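Local coordinates for solute-binding protein Csal_2479 (Chromohalobacter salexigens, PDB 4P1L) that is a periplasmic protein that binds D-glucuronate in vitro and probably passes it to the permease of a TRAP transport system, at residues A[122-126]-A[316-321]; A[148-154]-A[217-223]. All coordinates share one frame; numbering follows the deposited sequence.

Contact 1. Residues A[122-126]-A[316-321]; sequences IGERF and SLVTDI
Arg125 reaches across from one helix to Asp320 on another, running along the rim of an apolar patch. From CB the chain starts with CG anti to the carbonyl carbon (chi1 -72°) and stays extended at the next bond, which carries it out toward the second helix. CD then passes Leu317 CD1 at 4.2 Å, and the bend at chi3 turns the guanidinium so that its end faces the carboxylate. NE pairs with Glu121 one turn back, while NH1 and NH2 both grip the same oxygen, with 2.9 Å from NH2 to Asp320 OD2. That oxygen lies in the guanidinium plane, yet the carboxylate stands nearly perpendicular to it, at 87°. Arginine suits a place that asks for an aliphatic stem and a charge shared between two acids; a methionine here would probably leave both Asp320 and Glu121 without their cationic mate.

Beneath the salt bridge, branched residues interlock. Ile122 CG2 sits 3.8 Å from Ile321 CG1, and Leu317 divides its methyls, CD1 to Ile122 and CD2 to Phe126 CZ at 3.8 Å. Ile321 CD1 meets the Phe126 ring at its edge.

The two segments run roughly antiparallel, their axes 11.5 Å apart, packing the C-terminal helix 315-323 against helix 121-132. Helix 111-118 adds Ile117 and Met118 to the same apolar cluster, and Val101, Ile107 and Phe108 cover Ile321.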
# COMPACT_ATOMS: atom_id res chain seq x y z
N ILE A 122 9.88 -13.82 -7.24
CA ILE A 122 9.98 -12.38 -7.43
C ILE A 122 9.78 -11.65 -6.08
O ILE A 122 10.51 -10.71 -5.76
CB ILE A 122 8.98 -11.92 -8.49
CG1 ILE A 122 9.42 -12.39 -9.87
CG2 ILE A 122 8.81 -10.41 -8.47
CD1 ILE A 122 8.39 -12.12 -10.96
N GLY A 123 8.83 -12.11 -5.28
CA GLY A 123 8.64 -11.52 -3.96
C GLY A 123 9.90 -11.59 -3.11
O GLY A 123 10.20 -10.68 -2.31
N GLU A 124 10.67 -12.67 -3.26
CA GLU A 124 11.89 -12.84 -2.48
C GLU A 124 12.92 -11.78 -2.85
O GLU A 124 13.68 -11.33 -2.00
CB GLU A 124 12.49 -14.24 -2.66
CG GLU A 124 11.81 -15.33 -1.85
CD GLU A 124 11.94 -15.12 -0.33
OE1 GLU A 124 12.98 -14.61 0.14
OE2 GLU A 124 10.98 -15.47 0.38
N ARG A 125 12.97 -11.38 -4.12
CA ARG A 125 13.89 -10.33 -4.52
C ARG A 125 13.54 -9.02 -3.78
O ARG A 125 14.42 -8.21 -3.48
CB ARG A 125 13.80 -10.06 -6.02
CG ARG A 125 14.39 -11.13 -6.87
CD ARG A 125 14.33 -10.72 -8.33
NE ARG A 125 13.77 -11.77 -9.17
CZ ARG A 125 13.56 -11.67 -10.48
NH1 ARG A 125 13.89 -10.55 -11.12
NH2 ARG A 125 13.02 -12.69 -11.14
N PHE A 126 12.25 -8.77 -3.57
CA PHE A 126 11.85 -7.56 -2.82
C PHE A 126 12.23 -7.67 -1.34
O PHE A 126 12.70 -6.69 -0.73
CB PHE A 126 10.35 -7.27 -2.96
CG PHE A 126 9.98 -6.76 -4.32
CD1 PHE A 126 10.31 -5.46 -4.70
CD2 PHE A 126 9.33 -7.58 -5.23
CE1 PHE A 126 9.99 -5.00 -5.94
CE2 PHE A 126 9.02 -7.11 -6.49
CZ PHE A 126 9.34 -5.82 -6.85
N SER A 316 15.13 -5.91 -15.48
CA SER A 316 14.69 -7.30 -15.54
C SER A 316 13.64 -7.64 -14.48
O SER A 316 12.82 -8.55 -14.67
CB SER A 316 15.91 -8.24 -15.50
OG SER A 316 16.48 -8.29 -14.21
N LEU A 317 13.64 -6.90 -13.37
CA LEU A 317 12.57 -7.03 -12.41
C LEU A 317 11.25 -6.51 -13.00
O LEU A 317 10.21 -7.15 -12.84
CB LEU A 317 12.93 -6.28 -11.12
CG LEU A 317 11.97 -6.38 -9.95
CD1 LEU A 317 11.60 -7.83 -9.63
CD2 LEU A 317 12.59 -5.67 -8.72
N VAL A 318 11.29 -5.38 -13.69
CA VAL A 318 10.11 -4.86 -14.37
C VAL A 318 9.57 -5.87 -15.39
O VAL A 318 8.38 -6.20 -15.40
CB VAL A 318 10.39 -3.52 -15.07
CG1 VAL A 318 9.15 -3.04 -15.82
CG2 VAL A 318 10.87 -2.45 -14.06
N THR A 319 10.45 -6.38 -16.26
CA THR A 319 10.02 -7.30 -17.31
C THR A 319 9.63 -8.66 -16.76
O THR A 319 8.70 -9.29 -17.29
CB THR A 319 11.07 -7.42 -18.45
OG1 THR A 319 12.28 -7.96 -17.93
CG2 THR A 319 11.38 -6.09 -19.05
N ASP A 320 10.26 -9.11 -15.67
CA ASP A 320 9.88 -10.39 -15.09
C ASP A 320 8.44 -10.32 -14.53
O ASP A 320 7.66 -11.25 -14.69
CB ASP A 320 10.85 -10.85 -14.00
CG ASP A 320 12.20 -11.35 -14.56
OD1 ASP A 320 12.32 -11.59 -15.79
OD2 ASP A 320 13.15 -11.51 -13.75
N ILE A 321 8.10 -9.20 -13.89
CA ILE A 321 6.76 -9.04 -13.36
C ILE A 321 5.74 -8.98 -14.50
O ILE A 321 4.68 -9.60 -14.44
CB ILE A 321 6.67 -7.80 -12.46
CG1 ILE A 321 7.43 -8.05 -11.15
CG2 ILE A 321 5.19 -7.44 -12.19
CD1 ILE A 321 7.74 -6.78 -10.35

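Contact 2. Residues A[148-154]-A[217-223]; sequences LYNTDHP and HYEVANY
Tyr223 and Asn150 form an antiparallel hydrogen-bonded pair: Asn150 N donates to Tyr223 O at 3.0 Å, and Tyr223 N returns the bond to Asn150 O at 3.2 Å. From this pair the Tyr223 side chain leans over the turn that follows Asn150. One face of its ring lies against the backbone, with His153 CA above the ring centre, and Pro154 CD packs 3.7 Å from Tyr223 CD1. The carbonyl oxygens of Asn150 and Thr151 lie at the ring edge, where the C-H groups are slightly positive. A broad, flat tyrosine suits this place because it can cover a whole turn of backbone at once.

Tyr149, one residue earlier on the strand, works at the other end of the contact. Its CG stands between the backbone N and the carbonyl carbon (chi1 46°), which sends the ring past Ala221 CB to His217. There Tyr149 OH and His217 ND1 are hydrogen-bonded at 2.7 Å, the hydroxyl lying near the plane of the imidazole. Alanine's small methyl fits beside the tyrosine ring, with Tyr149 CD1 3.9 Å away.

The turn beneath Tyr223 owes its shape to Asn150. Its OD1 accepts from Asp152 N at 2.8 Å, an Asx turn, and from His153 N one residue further, an Asx motif; both donors come from the same face of the amide. ND2 donates to His153 O and to a water shared with Leu148 O. His153 ND1 in turn bonds Asp152 OD2, and its NE2 reaches Asp160 O.

Strand 146-150 lies between strands 204-207 and 223-230, and the contact joins its end and the following turn to the loop leading into strand 223-230. Helix 193-198 packs on His217, and the side chain of Tyr149 is about 4 Å from that of Asn207, which binds glucuronate.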
# COMPACT_ATOMS: atom_id res chain seq x y z
N LEU A 148 -9.09 6.77 -8.52
CA LEU A 148 -9.29 8.20 -8.32
C LEU A 148 -10.65 8.53 -7.75
O LEU A 148 -11.68 8.04 -8.23
CB LEU A 148 -9.21 8.97 -9.64
CG LEU A 148 -7.90 9.17 -10.37
CD1 LEU A 148 -8.18 9.78 -11.76
CD2 LEU A 148 -6.99 10.07 -9.55
N TYR A 149 -10.67 9.42 -6.77
CA TYR A 149 -11.91 10.05 -6.37
C TYR A 149 -11.78 11.55 -6.26
O TYR A 149 -10.71 12.05 -5.93
CB TYR A 149 -12.44 9.45 -5.08
CG TYR A 149 -11.44 9.28 -3.95
CD1 TYR A 149 -11.21 10.29 -3.01
CD2 TYR A 149 -10.79 8.07 -3.77
CE1 TYR A 149 -10.35 10.08 -1.94
CE2 TYR A 149 -9.92 7.86 -2.70
CZ TYR A 149 -9.69 8.87 -1.80
OH TYR A 149 -8.83 8.62 -0.74
N ASN A 150 -12.86 12.27 -6.54
CA ASN A 150 -12.82 13.73 -6.55
C ASN A 150 -14.18 14.33 -6.23
O ASN A 150 -15.19 13.62 -6.12
CB ASN A 150 -12.26 14.30 -7.87
CG ASN A 150 -13.27 14.29 -9.01
OD1 ASN A 150 -13.85 15.31 -9.34
ND2 ASN A 150 -13.46 13.14 -9.61
N THR A 151 -14.18 15.63 -6.04
CA THR A 151 -15.36 16.33 -5.57
C THR A 151 -16.23 16.88 -6.69
O THR A 151 -17.30 17.43 -6.40
CB THR A 151 -14.95 17.55 -4.71
OG1 THR A 151 -14.18 18.45 -5.51
CG2 THR A 151 -14.16 17.13 -3.50
N ASP A 152 -15.78 16.78 -7.94
CA ASP A 152 -16.35 17.58 -9.03
C ASP A 152 -17.13 16.81 -10.11
O ASP A 152 -18.26 17.19 -10.44
CB ASP A 152 -15.27 18.43 -9.68
CG ASP A 152 -15.84 19.46 -10.64
OD1 ASP A 152 -16.18 20.57 -10.18
OD2 ASP A 152 -15.97 19.14 -11.85
N HIS A 153 -16.56 15.74 -10.65
CA HIS A 153 -17.16 15.03 -11.78
C HIS A 153 -16.61 13.62 -11.95
O HIS A 153 -15.52 13.32 -11.49
CB HIS A 153 -16.95 15.81 -13.09
CG HIS A 153 -15.51 16.06 -13.44
ND1 HIS A 153 -14.86 17.23 -13.11
CD2 HIS A 153 -14.61 15.30 -14.10
CE1 HIS A 153 -13.62 17.19 -13.58
NE2 HIS A 153 -13.44 16.02 -14.18
N PRO A 154 -17.37 12.76 -12.64
CA PRO A 154 -16.83 11.44 -12.96
C PRO A 154 -15.64 11.59 -13.89
O PRO A 154 -15.64 12.45 -14.77
CB PRO A 154 -17.99 10.73 -13.69
CG PRO A 154 -19.22 11.54 -13.33
CD PRO A 154 -18.76 12.93 -13.11
N HIS A 217 -13.20 9.91 3.40
CA HIS A 217 -13.01 10.74 2.21
C HIS A 217 -14.25 10.75 1.35
O HIS A 217 -14.57 11.76 0.75
CB HIS A 217 -11.80 10.29 1.38
CG HIS A 217 -10.50 10.39 2.11
ND1 HIS A 217 -9.32 9.90 1.61
CD2 HIS A 217 -10.21 10.90 3.33
CE1 HIS A 217 -8.35 10.11 2.48
NE2 HIS A 217 -8.86 10.74 3.52
N TYR A 218 -14.99 9.64 1.37
CA TYR A 218 -16.19 9.50 0.55
C TYR A 218 -17.27 10.51 0.93
O TYR A 218 -18.15 10.79 0.13
CB TYR A 218 -16.74 8.09 0.70
CG TYR A 218 -17.48 7.83 2.00
CD1 TYR A 218 -16.80 7.49 3.15
CD2 TYR A 218 -18.87 7.88 2.05
CE1 TYR A 218 -17.47 7.23 4.34
CE2 TYR A 218 -19.55 7.62 3.24
CZ TYR A 218 -18.84 7.29 4.36
OH TYR A 218 -19.50 7.03 5.54
N GLU A 219 -17.21 11.05 2.14
CA GLU A 219 -18.19 12.04 2.57
C GLU A 219 -18.00 13.37 1.87
O GLU A 219 -18.92 14.19 1.87
CB GLU A 219 -18.11 12.25 4.08
CG GLU A 219 -18.43 11.03 4.91
CD GLU A 219 -18.03 11.23 6.36
OE1 GLU A 219 -17.80 12.39 6.75
OE2 GLU A 219 -17.93 10.22 7.10
N VAL A 220 -16.81 13.62 1.32
CA VAL A 220 -16.55 14.92 0.70
C VAL A 220 -16.30 14.78 -0.80
O VAL A 220 -16.75 15.60 -1.60
CB VAL A 220 -15.36 15.63 1.38
CG1 VAL A 220 -15.02 16.93 0.64
CG2 VAL A 220 -15.69 15.91 2.85
N ALA A 221 -15.66 13.69 -1.19
CA ALA A 221 -15.38 13.44 -2.60
C ALA A 221 -16.29 12.29 -3.06
O ALA A 221 -15.95 11.12 -2.89
CB ALA A 221 -13.93 13.12 -2.80
N ASN A 222 -17.42 12.68 -3.65
CA ASN A 222 -18.55 11.81 -3.97
C ASN A 222 -18.41 10.99 -5.26
O ASN A 222 -19.22 10.10 -5.50
CB ASN A 222 -19.84 12.66 -4.07
CG ASN A 222 -21.12 11.86 -3.76
OD1 ASN A 222 -21.25 11.23 -2.71
ND2 ASN A 222 -22.08 11.89 -4.68
N TYR A 223 -17.40 11.28 -6.08
CA TYR A 223 -17.20 10.61 -7.36
C TYR A 223 -16.01 9.70 -7.22
O TYR A 223 -14.92 10.15 -6.90
CB TYR A 223 -16.91 11.60 -8.48
CG TYR A 223 -18.05 12.58 -8.68
CD1 TYR A 223 -19.15 12.24 -9.45
CD2 TYR A 223 -18.03 13.82 -8.06
CE1 TYR A 223 -20.19 13.14 -9.63
CE2 TYR A 223 -19.09 14.72 -8.21
CZ TYR A 223 -20.16 14.37 -9.00
OH TYR A 223 -21.21 15.25 -9.17
O HOH W 1 -13.04 10.25 -9.76
O HOH W 2 -20.59 16.25 -12.36

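In the fold
Contact 2 is nested inside the long loop of chain closed by contact 1, which brings helix 315-323, near the C-terminus, back to helix 121-132. The two lie on opposite sides of the chain's centre, their centres 34 Å apart and their nearest atoms about 20 Å apart, and they share no helix or strand. Contact 2 belongs to the four-stranded sheet that carries Asn207; contact 1 joins helices beside the five-stranded sheet, whose strand 234-239 begins at the ligand residue Glu234. Glucuronate is thus held by residues from both sheets, consistent with the two-lobed build of solute-binding proteins, and the two contacts probably lie in different lobes.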